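Local structure of charybdin (Charybdis maritima, 2B7U) at residues Q22-F27 against N176-N181; T70-R75 against G89-L94; L210-N213 against C217-F220; K228-A233 against L237-I242. The protein is a plant member of the ribosome-inactivating protein family, in which a mixed beta sheet packs against a largely helical half. One frame throughout, in Å; residues are numbered along the deposited sequence.

Interaction 1 joins two helices, interaction 2 lies in the main sheet, and interactions 3 and 4 lie in the C-terminal part of the chain. Interaction 2 is nested in sequence inside the long loop closed by interaction 1, yet the two do not touch: their nearest atoms are about 9 Å apart. Interactions 3 and 4 follow later in the chain with centres about 14 Å apart, and they do meet. There Phe220 CE1 packs 3.6 Å from Ala233 CA, and Ser212 CB lies 3.7 Å from Ala233 CB. Interaction 2 lies opposite both across the chain's centre, its centre about 35 Å from that of interaction 3. A bound MES molecule lies beside Lys228 in interaction 4.

Interaction 1: Q22-F27 against N176-N181; sequences QTYTDF and NHFAFN
Tyr24 and Ala179 meet where two nearly antiparallel helices pass each other, the angle between their N-to-C directions being 152° and the axes of the short segments 9.1 Å apart at closest. The apolar contacts come first. Tyr24 presents one ring edge to Ala179, whose CB lies near the plane of the ring, 3.9 Å from Tyr24 CD2. Further along the same side chain, Tyr24 CE2 approaches Phe178 CB at 3.9 Å. The tyrosine reaches across because its CG stands anti to the backbone N (chi1 169°), which carries the ring toward the other helix. Phe178 begins toward Tyr24 as well, but the rest of its ring leads away, so that CB and the near ring edge at CD2 do the touching.

The polar atoms are the second group. Tyr24 OH packs 3.6 Å from Phe178 CB and sits near the plane of the phenylalanine ring, at its edge, while its hydrogen bond is made to Met164 O. Thr25 OG1 lies 3.3 Å from Ala179 CB, and it too is hydrogen-bonded elsewhere, to Gly21 O. Both hydroxyls thus touch carbon across the interface while being satisfied outside it.

Helix 21-35 is thereby packed against helix 172-180. Met164 belongs to helix 151-170, so Tyr24 touches a third helix, and Phe27 turns instead to strand 7-15.

Interaction 2: T70-R75 against G89-L94; sequences TVRIHR and GKWLEL
The guanidinium of Arg72 is held by a salt bridge from its NE to Asp59 OD1 and, across the contact, by the indole of Trp91. Arg72 NH2 comes to 3.4 Å from Trp91 CZ2, and Arg72 CZ stands 4.3 Å from the centroid of the six-membered ring. That line runs 31° off the ring normal, so the cation-pi contact is off-centre; with the two planes 42° apart, this is an inclined approach rather than a flat stack. The bend at chi3 (-67°) turns the end of the arginine toward the ring, while nearer the backbone Arg72 CB sits 4.0 Å from Trp91 CZ3.

Strands 67-74 and 91-93 are next-but-one neighbours in the mixed sheet of the ribosome-inactivating fold, with strand 80-84 running antiparallel between them. Their spacing agrees: Thr70 CA is 9.2 Å from Trp91 CA. The indole therefore bridges an intervening strand, and it also touches Gln84 there.

Two residues before the arginine on the same strand, Thr70 faces the indole too. Thr70 O lies 3.8 Å from Trp91 CZ3 in an oblique approach, and its methyl CG2 is 4.2 Å from Trp91 CH2.

Interaction 3: L210-N213 against C217-F220; sequences LKSN and CYKF
Lys211 lays the first part of its side chain over one face of the Tyr218 ring. Its CB is 4.1 Å from the ring centroid and only 10° off the ring normal, which meets the geometry of a CH-pi contact. The next carbon is displaced toward the rim, Lys211 CG being 3.7 Å from Tyr218 CD1. A bend at chi2 (75°) then leads the ammonium away from the ring, and Lys211 NZ hydrogen-bonds Asp248 O.

Ser212 meets the same ring quite differently. Ser212 OG lies near the ring plane, at the edge, 3.4 Å from Tyr218 CD2, so helix residues border the tyrosine over a face and along an edge. Ser212 OG hydrogen-bonds Met208 O one turn back in the helix and lies 3.8 Å from Phe220 CD1, in an oblique approach. Beyond the rings, Lys219 NZ hydrogen-bonds Tyr218 O at 2.9 Å, from above the carbonyl plane.

The chain thus folds back on the last turns of helix 202-214 before entering the small antiparallel pair 223-225 and 228-230. Such a two-stranded sheet after a helix belongs to the C-terminal region of the ribosome-inactivating fold, and here the disulfide Cys217-Cys254 ties the fold-back to the chain end.

Interaction 4: K228-A233 against L237-I242; sequences KIIKTA and LNFLGI
Ile230 and Phe239 make the apolar part of this contact, their side chains approaching from opposite directions. Ile230 CD1 is 3.8 Å from Phe239 CE1 and equally 3.8 Å from Phe239 CZ, so the methyl straddles one ring bond, obliquely to the ring. Phe239 CG is anti to the carbonyl carbon (chi1 -71°), and the ring it carries points toward strand 228-230. At the rim of the same ring, Lys228 NZ lies near the ring plane, 4.2 Å from Phe239 CZ.

The polar part is a backbone bond. Leu237 N donates to Ala233 O over 2.9 Å, with an N-H...O angle of 154°; this is an i to i+4 helical bond spanning the short helix 233-237. The same bond brings Leu237 CB to 3.4 Å from Ala233 O.

In the next shell, Thr232 is the N-cap: its side chain caps a backbone N in the first turn of the helix, and Thr232 OG1 hydrogen-bonds Glu235 OE2 as well. At the other end, a type I turn from Leu237 to Leu240, closed by Leu240 N to Leu237 O at 3.0 Å, sets the direction from which Phe239 returns. Ile225 of the neighbouring strand touches both Ile230 and Phe239, widening the apolar patch.

Outside the two segments, Lys228 NZ forms a salt bridge with O3S of a bound MES, probably from the crystallisation liquor. An ammonium at a ring edge, where the aromatic hydrogens lie, would probably gain little of the attraction it would have over the face. In this crystal its charge is probably balanced by the sulfonate, and Phe239 probably serves Lys228 mainly as an apolar neighbour.

Interaction 1: Q22-F27 against N176-N181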
loop_
_atom_site.group_PDB
_atom_site.type_symbol
_atom_site.label_atom_id
_atom_site.label_comp_id
_atom_site.label_asym_id
_atom_site.label_seq_id
_atom_site.Cartn_x
_atom_site.Cartn_y
_atom_site.Cartn_z
ATOM N N GLN A 22 -15.707 -6.456 -9.204
ATOM C CA GLN A 22 -16.617 -5.831 -8.260
ATOM C C GLN A 22 -16.283 -6.166 -6.812
ATOM O O GLN A 22 -16.243 -5.272 -5.957
ATOM C CB GLN A 22 -18.068 -6.228 -8.569
ATOM C CG GLN A 22 -18.744 -5.400 -9.651
ATOM C CD GLN A 22 -17.858 -5.093 -10.839
ATOM O OE1 GLN A 22 -17.389 -6.003 -11.517
ATOM N NE2 GLN A 22 -17.652 -3.800 -11.119
ATOM N N THR A 23 -16.004 -7.434 -6.514
ATOM C CA THR A 23 -15.724 -7.788 -5.111
ATOM C C THR A 23 -14.333 -7.308 -4.638
ATOM O O THR A 23 -14.138 -7.024 -3.463
ATOM C CB THR A 23 -15.924 -9.271 -4.839
ATOM O OG1 THR A 23 -15.044 -10.042 -5.661
ATOM C CG2 THR A 23 -17.372 -9.644 -5.114
ATOM N N TYR A 24 -13.387 -7.225 -5.559
ATOM C CA TYR A 24 -12.087 -6.610 -5.274
ATOM C C TYR A 24 -12.308 -5.125 -4.966
ATOM O O TYR A 24 -11.786 -4.631 -3.967
ATOM C CB TYR A 24 -11.186 -6.772 -6.482
ATOM C CG TYR A 24 -9.916 -5.955 -6.439
ATOM C CD1 TYR A 24 -8.831 -6.356 -5.652
ATOM C CD2 TYR A 24 -9.775 -4.833 -7.218
ATOM C CE1 TYR A 24 -7.656 -5.619 -5.618
ATOM C CE2 TYR A 24 -8.588 -4.092 -7.200
ATOM C CZ TYR A 24 -7.538 -4.505 -6.428
ATOM O OH TYR A 24 -6.417 -3.719 -6.460
ATOM N N THR A 25 -13.061 -4.418 -5.802
ATOM C CA THR A 25 -13.331 -3.008 -5.551
ATOM C C THR A 25 -13.997 -2.796 -4.190
ATOM O O THR A 25 -13.638 -1.873 -3.438
ATOM C CB THR A 25 -14.175 -2.438 -6.682
ATOM O OG1 THR A 25 -13.406 -2.481 -7.897
ATOM C CG2 THR A 25 -14.579 -1.003 -6.368
ATOM N N ASP A 26 -14.991 -3.628 -3.878
ATOM C CA ASP A 26 -15.668 -3.581 -2.586
ATOM C C ASP A 26 -14.664 -3.743 -1.440
ATOM O O ASP A 26 -14.708 -3.047 -0.434
ATOM C CB ASP A 26 -16.731 -4.691 -2.442
ATOM C CG ASP A 26 -17.889 -4.611 -3.458
ATOM O OD1 ASP A 26 -18.538 -5.671 -3.653
ATOM O OD2 ASP A 26 -18.180 -3.530 -4.021
ATOM N N PHE A 27 -13.751 -4.692 -1.590
ATOM C CA PHE A 27 -12.767 -4.945 -0.555
ATOM C C PHE A 27 -11.867 -3.736 -0.313
ATOM O O PHE A 27 -11.607 -3.356 0.817
ATOM C CB PHE A 27 -11.923 -6.166 -0.929
ATOM C CG PHE A 27 -10.961 -6.563 0.135
ATOM C CD1 PHE A 27 -11.353 -7.363 1.198
ATOM C CD2 PHE A 27 -9.646 -6.139 0.078
ATOM C CE1 PHE A 27 -10.459 -7.711 2.184
ATOM C CE2 PHE A 27 -8.748 -6.505 1.046
ATOM C CZ PHE A 27 -9.159 -7.292 2.106
ATOM N N ASN A 176 -8.934 1.030 -9.851
ATOM C CA ASN A 176 -9.766 0.840 -11.064
ATOM C C ASN A 176 -9.054 -0.038 -12.075
ATOM O O ASN A 176 -9.652 -0.970 -12.654
ATOM C CB ASN A 176 -10.133 2.178 -11.719
ATOM C CG ASN A 176 -11.176 2.951 -10.942
ATOM O OD1 ASN A 176 -11.856 2.394 -10.083
ATOM N ND2 ASN A 176 -11.317 4.241 -11.257
ATOM N N HIS A 177 -7.773 0.253 -12.298
ATOM C CA HIS A 177 -7.021 -0.447 -13.310
ATOM C C HIS A 177 -6.959 -1.925 -13.001
ATOM O O HIS A 177 -7.130 -2.779 -13.886
ATOM C CB HIS A 177 -5.596 0.098 -13.409
ATOM C CG HIS A 177 -4.765 -0.625 -14.416
ATOM N ND1 HIS A 177 -4.933 -0.457 -15.773
ATOM C CD2 HIS A 177 -3.778 -1.537 -14.266
ATOM C CE1 HIS A 177 -4.082 -1.238 -16.415
ATOM N NE2 HIS A 177 -3.370 -1.900 -15.527
ATOM N N PHE A 178 -6.708 -2.253 -11.739
ATOM C CA PHE A 178 -6.580 -3.652 -11.365
ATOM C C PHE A 178 -7.937 -4.346 -11.367
ATOM O O PHE A 178 -8.016 -5.533 -11.699
ATOM C CB PHE A 178 -5.872 -3.810 -10.017
ATOM C CG PHE A 178 -4.414 -3.444 -10.041
ATOM C CD1 PHE A 178 -3.613 -3.697 -11.148
ATOM C CD2 PHE A 178 -3.818 -2.874 -8.916
ATOM C CE1 PHE A 178 -2.251 -3.366 -11.149
ATOM C CE2 PHE A 178 -2.468 -2.581 -8.920
ATOM C CZ PHE A 178 -1.685 -2.822 -10.026
ATOM N N ALA A 179 -9.003 -3.614 -11.059
ATOM C CA ALA A 179 -10.355 -4.177 -11.023
ATOM C C ALA A 179 -10.825 -4.533 -12.426
ATOM O O ALA A 179 -11.393 -5.618 -12.659
ATOM C CB ALA A 179 -11.329 -3.189 -10.370
ATOM N N PHE A 180 -10.545 -3.644 -13.366
ATOM C CA PHE A 180 -11.099 -3.745 -14.722
ATOM C C PHE A 180 -10.422 -4.886 -15.484
ATOM O O PHE A 180 -11.006 -5.431 -16.419
ATOM C CB PHE A 180 -10.924 -2.413 -15.474
ATOM C CG PHE A 180 -11.672 -1.229 -14.864
ATOM C CD1 PHE A 180 -12.592 -1.382 -13.820
ATOM C CD2 PHE A 180 -11.490 0.049 -15.381
ATOM C CE1 PHE A 180 -13.274 -0.295 -13.309
ATOM C CE2 PHE A 180 -12.189 1.145 -14.866
ATOM C CZ PHE A 180 -13.069 0.969 -13.829
ATOM N N ASN A 181 -9.207 -5.244 -15.071
ATOM C CA ASN A 181 -8.348 -6.202 -15.778
ATOM C C ASN A 181 -8.166 -7.516 -15.006
ATOM O O ASN A 181 -7.444 -8.420 -15.437
ATOM C CB ASN A 181 -6.990 -5.555 -16.045
ATOM C CG ASN A 181 -7.043 -4.498 -17.144
ATOM O OD1 ASN A 181 -7.234 -4.826 -18.320
ATOM N ND2 ASN A 181 -6.869 -3.236 -16.774
#

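Interaction 2: T70-R75 against G89-L94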
loop_
_atom_site.group_PDB
_atom_site.type_symbol
_atom_site.label_atom_id
_atom_site.label_comp_id
_atom_site.label_asym_id
_atom_site.label_seq_id
_atom_site.Cartn_x
_atom_site.Cartn_y
_atom_site.Cartn_z
ATOM N N THR A 70 -0.671 -14.311 5.662
ATOM C CA THR A 70 -1.093 -13.100 6.330
ATOM C C THR A 70 0.038 -12.100 6.208
ATOM O O THR A 70 1.172 -12.424 6.544
ATOM C CB THR A 70 -1.409 -13.332 7.808
ATOM O OG1 THR A 70 -2.425 -14.346 7.920
ATOM C CG2 THR A 70 -1.902 -12.043 8.446
ATOM N N VAL A 71 -0.301 -10.894 5.755
ATOM C CA VAL A 71 0.677 -9.821 5.608
ATOM C C VAL A 71 0.399 -8.757 6.659
ATOM O O VAL A 71 -0.746 -8.378 6.870
ATOM C CB VAL A 71 0.630 -9.209 4.183
ATOM C CG1 VAL A 71 1.705 -8.192 4.022
ATOM C CG2 VAL A 71 0.805 -10.342 3.130
ATOM N N ARG A 72 1.444 -8.268 7.305
ATOM C CA ARG A 72 1.297 -7.222 8.335
ATOM C C ARG A 72 1.789 -5.915 7.730
ATOM O O ARG A 72 2.865 -5.854 7.167
ATOM C CB ARG A 72 2.111 -7.556 9.552
ATOM C CG ARG A 72 1.816 -6.680 10.722
ATOM C CD ARG A 72 2.081 -7.392 12.040
ATOM N NE ARG A 72 1.153 -8.505 12.290
ATOM C CZ ARG A 72 1.267 -9.341 13.318
ATOM N NH1 ARG A 72 2.270 -9.216 14.184
ATOM N NH2 ARG A 72 0.381 -10.314 13.473
ATOM N N ILE A 73 0.935 -4.900 7.808
ATOM C CA ILE A 73 1.156 -3.623 7.122
ATOM C C ILE A 73 1.025 -2.471 8.116
ATOM O O ILE A 73 0.132 -2.478 8.953
ATOM C CB ILE A 73 0.104 -3.483 5.999
ATOM C CG1 ILE A 73 0.251 -4.648 5.007
ATOM C CG2 ILE A 73 0.250 -2.159 5.265
ATOM C CD1 ILE A 73 -0.837 -4.765 3.961
ATOM N N HIS A 74 1.867 -1.451 7.968
ATOM C CA HIS A 74 1.748 -0.234 8.775
ATOM C C HIS A 74 0.461 0.543 8.467
ATOM O O HIS A 74 0.141 0.791 7.301
ATOM C CB HIS A 74 2.928 0.689 8.523
ATOM C CG HIS A 74 4.213 0.179 9.050
ATOM N ND1 HIS A 74 4.640 0.435 10.333
ATOM C CD2 HIS A 74 5.180 -0.568 8.468
ATOM C CE1 HIS A 74 5.818 -0.139 10.518
ATOM N NE2 HIS A 74 6.176 -0.742 9.393
ATOM N N ARG A 75 -0.252 0.942 9.523
ATOM C CA ARG A 75 -1.546 1.586 9.361
ATOM C C ARG A 75 -1.397 3.052 9.025
ATOM O O ARG A 75 -2.330 3.648 8.481
ATOM C CB ARG A 75 -2.418 1.406 10.601
ATOM C CG ARG A 75 -3.823 1.828 10.325
ATOM C CD ARG A 75 -4.754 1.695 11.500
ATOM N NE ARG A 75 -5.982 2.447 11.256
ATOM C CZ ARG A 75 -7.023 2.431 12.076
ATOM N NH1 ARG A 75 -8.103 3.155 11.792
ATOM N NH2 ARG A 75 -6.996 1.670 13.168
ATOM N N GLY A 89 3.885 -21.173 10.775
ATOM C CA GLY A 89 3.450 -19.841 11.222
ATOM C C GLY A 89 4.624 -18.896 11.447
ATOM O O GLY A 89 4.514 -17.947 12.215
ATOM N N LYS A 90 5.740 -19.166 10.772
ATOM C CA LYS A 90 6.959 -18.375 10.881
ATOM C C LYS A 90 6.712 -17.009 10.253
ATOM O O LYS A 90 6.187 -16.939 9.154
ATOM C CB LYS A 90 8.101 -19.063 10.151
ATOM C CG LYS A 90 9.368 -18.256 10.003
ATOM C CD LYS A 90 10.379 -19.015 9.176
ATOM C CE LYS A 90 11.749 -18.404 9.239
ATOM N NZ LYS A 90 11.957 -17.450 8.138
ATOM N N TRP A 91 7.083 -15.951 10.975
ATOM C CA TRP A 91 7.018 -14.574 10.480
ATOM C C TRP A 91 8.332 -14.144 9.860
ATOM O O TRP A 91 9.401 -14.377 10.437
ATOM C CB TRP A 91 6.670 -13.615 11.616
ATOM C CG TRP A 91 5.233 -13.638 11.939
ATOM C CD1 TRP A 91 4.627 -14.340 12.931
ATOM C CD2 TRP A 91 4.191 -12.917 11.264
ATOM N NE1 TRP A 91 3.277 -14.102 12.921
ATOM C CE2 TRP A 91 2.976 -13.238 11.906
ATOM C CE3 TRP A 91 4.161 -12.034 10.182
ATOM C CZ2 TRP A 91 1.741 -12.688 11.499
ATOM C CZ3 TRP A 91 2.939 -11.512 9.773
ATOM C CH2 TRP A 91 1.744 -11.847 10.428
ATOM N N LEU A 92 8.233 -13.555 8.674
ATOM C CA LEU A 92 9.346 -12.924 7.983
ATOM C C LEU A 92 9.090 -11.438 8.004
ATOM O O LEU A 92 7.962 -11.015 7.790
ATOM C CB LEU A 92 9.407 -13.366 6.527
ATOM C CG LEU A 92 9.862 -14.781 6.179
ATOM C CD1 LEU A 92 11.242 -15.019 6.749
ATOM C CD2 LEU A 92 8.864 -15.811 6.637
ATOM N N GLU A 93 10.137 -10.650 8.225
ATOM C CA GLU A 93 10.009 -9.215 8.349
ATOM C C GLU A 93 10.972 -8.482 7.418
ATOM O O GLU A 93 12.152 -8.830 7.342
ATOM C CB GLU A 93 10.265 -8.825 9.823
ATOM C CG GLU A 93 10.263 -7.352 10.086
ATOM C CD GLU A 93 10.312 -6.986 11.555
ATOM O OE1 GLU A 93 10.592 -5.788 11.823
ATOM O OE2 GLU A 93 10.072 -7.857 12.421
ATOM N N LEU A 94 10.468 -7.451 6.747
ATOM C CA LEU A 94 11.247 -6.642 5.819
ATOM C C LEU A 94 12.104 -5.658 6.597
ATOM O O LEU A 94 11.697 -5.144 7.631
ATOM C CB LEU A 94 10.328 -5.886 4.848
ATOM C CG LEU A 94 9.693 -6.781 3.770
ATOM C CD1 LEU A 94 8.499 -7.563 4.286
ATOM C CD2 LEU A 94 9.252 -5.955 2.550
#

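Interaction 3: L210-N213 against C217-F220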
loop_
_atom_site.group_PDB
_atom_site.type_symbol
_atom_site.label_atom_id
_atom_site.label_comp_id
_atom_site.label_asym_id
_atom_site.label_seq_id
_atom_site.Cartn_x
_atom_site.Cartn_y
_atom_site.Cartn_z
ATOM N N LEU A 210 -2.973 18.061 2.625
ATOM C CA LEU A 210 -3.261 18.402 4.017
ATOM C C LEU A 210 -2.681 19.768 4.391
ATOM O O LEU A 210 -3.287 20.502 5.155
ATOM C CB LEU A 210 -2.737 17.338 4.959
ATOM C CG LEU A 210 -3.434 15.999 4.843
ATOM C CD1 LEU A 210 -2.959 15.089 5.948
ATOM C CD2 LEU A 210 -4.955 16.151 4.899
ATOM N N LYS A 211 -1.514 20.115 3.861
ATOM C CA LYS A 211 -0.952 21.434 4.176
ATOM C C LYS A 211 -1.824 22.517 3.549
ATOM O O LYS A 211 -2.032 23.593 4.166
ATOM C CB LYS A 211 0.539 21.528 3.780
ATOM C CG LYS A 211 1.281 22.611 4.538
ATOM C CD LYS A 211 1.593 22.257 5.957
ATOM C CE LYS A 211 2.372 23.383 6.625
ATOM N NZ LYS A 211 2.655 23.097 8.040
ATOM N N SER A 212 -2.359 22.287 2.345
ATOM C CA SER A 212 -3.286 23.232 1.722
ATOM C C SER A 212 -4.530 23.439 2.594
ATOM O O SER A 212 -5.002 24.576 2.746
ATOM C CB SER A 212 -3.706 22.775 0.331
ATOM O OG SER A 212 -2.618 22.927 -0.560
ATOM N N ASN A 213 -5.061 22.367 3.170
ATOM C CA ASN A 213 -6.267 22.456 4.002
ATOM C C ASN A 213 -6.002 23.178 5.316
ATOM O O ASN A 213 -6.882 23.847 5.838
ATOM C CB ASN A 213 -6.816 21.051 4.264
ATOM C CG ASN A 213 -8.238 21.043 4.855
ATOM O OD1 ASN A 213 -9.171 21.529 4.246
ATOM N ND2 ASN A 213 -8.395 20.410 6.002
ATOM N N CYS A 217 -1.080 30.069 4.345
ATOM C CA CYS A 217 0.129 30.581 3.731
ATOM C C CYS A 217 0.826 29.593 2.813
ATOM O O CYS A 217 1.783 29.966 2.134
ATOM C CB CYS A 217 1.095 31.040 4.812
ATOM S SG CYS A 217 0.385 32.465 5.769
ATOM N N TYR A 218 0.364 28.352 2.765
ATOM C CA TYR A 218 0.980 27.345 1.912
ATOM C C TYR A 218 0.569 27.618 0.468
ATOM O O TYR A 218 -0.590 27.899 0.181
ATOM C CB TYR A 218 0.545 25.947 2.339
ATOM C CG TYR A 218 1.109 24.860 1.450
ATOM C CD1 TYR A 218 2.431 24.452 1.574
ATOM C CD2 TYR A 218 0.324 24.280 0.461
ATOM C CE1 TYR A 218 2.948 23.450 0.746
ATOM C CE2 TYR A 218 0.826 23.299 -0.372
ATOM C CZ TYR A 218 2.138 22.898 -0.230
ATOM O OH TYR A 218 2.636 21.913 -1.080
ATOM N N LYS A 219 1.522 27.558 -0.440
ATOM C CA LYS A 219 1.218 27.779 -1.852
ATOM C C LYS A 219 1.232 26.459 -2.636
ATOM O O LYS A 219 2.256 25.780 -2.722
ATOM C CB LYS A 219 2.170 28.834 -2.433
ATOM C CG LYS A 219 1.946 30.215 -1.770
ATOM C CD LYS A 219 0.480 30.733 -1.956
ATOM C CE LYS A 219 -0.079 31.541 -0.762
ATOM N NZ LYS A 219 -1.063 30.778 0.117
ATOM N N PHE A 220 0.052 26.073 -3.114
ATOM C CA PHE A 220 -0.085 24.846 -3.909
ATOM C C PHE A 220 0.492 25.106 -5.280
ATOM O O PHE A 220 0.143 26.076 -5.953
ATOM C CB PHE A 220 -1.530 24.404 -4.043
ATOM C CG PHE A 220 -1.700 23.101 -4.785
ATOM C CD1 PHE A 220 -1.655 21.903 -4.101
ATOM C CD2 PHE A 220 -1.895 23.085 -6.169
ATOM C CE1 PHE A 220 -1.818 20.694 -4.778
ATOM C CE2 PHE A 220 -2.041 21.884 -6.842
ATOM C CZ PHE A 220 -1.976 20.703 -6.164
#

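Interaction 4: K228-A233 against L237-I242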
loop_
_atom_site.group_PDB
_atom_site.type_symbol
_atom_site.label_atom_id
_atom_site.label_comp_id
_atom_site.label_asym_id
_atom_site.label_seq_id
_atom_site.Cartn_x
_atom_site.Cartn_y
_atom_site.Cartn_z
ATOM N N LYS A 228 -1.561 15.763 -17.890
ATOM C CA LYS A 228 -2.561 16.793 -17.637
ATOM C C LYS A 228 -2.132 17.638 -16.446
ATOM O O LYS A 228 -1.605 17.097 -15.474
ATOM C CB LYS A 228 -3.894 16.162 -17.292
ATOM C CG LYS A 228 -4.495 15.303 -18.366
ATOM C CD LYS A 228 -5.713 14.499 -17.835
ATOM C CE LYS A 228 -6.670 15.297 -16.905
ATOM N NZ LYS A 228 -6.514 15.052 -15.404
ATOM N N ILE A 229 -2.410 18.932 -16.500
ATOM C CA ILE A 229 -2.055 19.825 -15.401
ATOM C C ILE A 229 -3.160 19.828 -14.346
ATOM O O ILE A 229 -4.340 20.021 -14.650
ATOM C CB ILE A 229 -1.687 21.243 -15.921
ATOM C CG1 ILE A 229 -0.489 21.123 -16.872
ATOM C CG2 ILE A 229 -1.363 22.163 -14.763
ATOM C CD1 ILE A 229 -0.176 22.367 -17.702
ATOM N N ILE A 230 -2.754 19.595 -13.101
ATOM C CA ILE A 230 -3.646 19.540 -11.938
ATOM C C ILE A 230 -3.378 20.795 -11.117
ATOM O O ILE A 230 -2.340 20.925 -10.464
ATOM C CB ILE A 230 -3.350 18.288 -11.091
ATOM C CG1 ILE A 230 -3.250 17.041 -11.980
ATOM C CG2 ILE A 230 -4.391 18.133 -9.987
ATOM C CD1 ILE A 230 -4.443 16.730 -12.833
ATOM N N LYS A 231 -4.321 21.726 -11.174
ATOM C CA LYS A 231 -4.078 23.101 -10.772
ATOM C C LYS A 231 -4.357 23.404 -9.318
ATOM O O LYS A 231 -3.833 24.393 -8.791
ATOM C CB LYS A 231 -4.896 24.061 -11.652
ATOM C CG LYS A 231 -4.278 24.280 -13.028
ATOM C CD LYS A 231 -4.799 25.561 -13.692
ATOM C CE LYS A 231 -4.421 26.870 -12.936
ATOM N NZ LYS A 231 -2.936 27.109 -12.767
ATOM N N THR A 232 -5.176 22.576 -8.671
ATOM C CA THR A 232 -5.549 22.804 -7.277
ATOM C C THR A 232 -5.467 21.539 -6.418
ATOM O O THR A 232 -5.477 20.404 -6.939
ATOM C CB THR A 232 -6.996 23.317 -7.179
ATOM O OG1 THR A 232 -7.886 22.253 -7.530
ATOM C CG2 THR A 232 -7.234 24.501 -8.112
ATOM N N ALA A 233 -5.394 21.741 -5.100
ATOM C CA ALA A 233 -5.386 20.638 -4.131
ATOM C C ALA A 233 -6.675 19.831 -4.179
ATOM O O ALA A 233 -6.642 18.617 -4.003
ATOM C CB ALA A 233 -5.140 21.157 -2.730
ATOM N N LEU A 237 -6.681 15.844 -4.867
ATOM C CA LEU A 237 -7.305 14.935 -3.904
ATOM C C LEU A 237 -8.181 13.863 -4.585
ATOM O O LEU A 237 -8.293 12.743 -4.096
ATOM C CB LEU A 237 -8.118 15.733 -2.864
ATOM C CG LEU A 237 -8.802 14.905 -1.773
ATOM C CD1 LEU A 237 -7.796 14.032 -1.003
ATOM C CD2 LEU A 237 -9.593 15.827 -0.838
ATOM N N ASN A 238 -8.771 14.216 -5.728
ATOM C CA ASN A 238 -9.616 13.299 -6.500
ATOM C C ASN A 238 -8.866 12.045 -6.935
ATOM O O ASN A 238 -9.487 10.982 -7.156
ATOM C CB ASN A 238 -10.162 14.003 -7.737
ATOM C CG ASN A 238 -11.310 14.974 -7.445
ATOM O OD1 ASN A 238 -11.641 15.795 -8.312
ATOM N ND2 ASN A 238 -11.929 14.891 -6.252
ATOM N N PHE A 239 -7.540 12.134 -7.052
ATOM C CA PHE A 239 -6.723 10.953 -7.386
ATOM C C PHE A 239 -6.514 9.998 -6.218
ATOM O O PHE A 239 -6.227 8.814 -6.443
ATOM C CB PHE A 239 -5.340 11.378 -7.905
ATOM C CG PHE A 239 -5.373 12.006 -9.262
ATOM C CD1 PHE A 239 -5.694 13.348 -9.407
ATOM C CD2 PHE A 239 -5.113 11.244 -10.402
ATOM C CE1 PHE A 239 -5.740 13.946 -10.675
ATOM C CE2 PHE A 239 -5.141 11.841 -11.675
ATOM C CZ PHE A 239 -5.460 13.201 -11.793
ATOM N N LEU A 240 -6.604 10.490 -4.983
ATOM C CA LEU A 240 -6.239 9.676 -3.831
ATOM C C LEU A 240 -7.424 8.945 -3.228
ATOM O O LEU A 240 -8.510 9.481 -3.088
ATOM C CB LEU A 240 -5.580 10.515 -2.725
ATOM C CG LEU A 240 -4.087 10.775 -2.933
ATOM C CD1 LEU A 240 -3.814 11.650 -4.136
ATOM C CD2 LEU A 240 -3.377 11.346 -1.702
ATOM N N GLY A 241 -7.219 7.691 -2.922
ATOM C CA GLY A 241 -8.165 6.899 -2.173
ATOM C C GLY A 241 -8.093 7.071 -0.675
ATOM O O GLY A 241 -9.067 6.829 0.053
ATOM N N ILE A 242 -6.900 7.420 -0.196
ATOM C CA ILE A 242 -6.630 7.644 1.218
ATOM C C ILE A 242 -5.369 8.518 1.296
ATOM O O ILE A 242 -4.524 8.480 0.400
ATOM C CB ILE A 242 -6.552 6.282 2.007
ATOM C CG1 ILE A 242 -6.623 6.528 3.525
ATOM C CG2 ILE A 242 -5.323 5.505 1.611
ATOM C CD1 ILE A 242 -7.150 5.354 4.270
#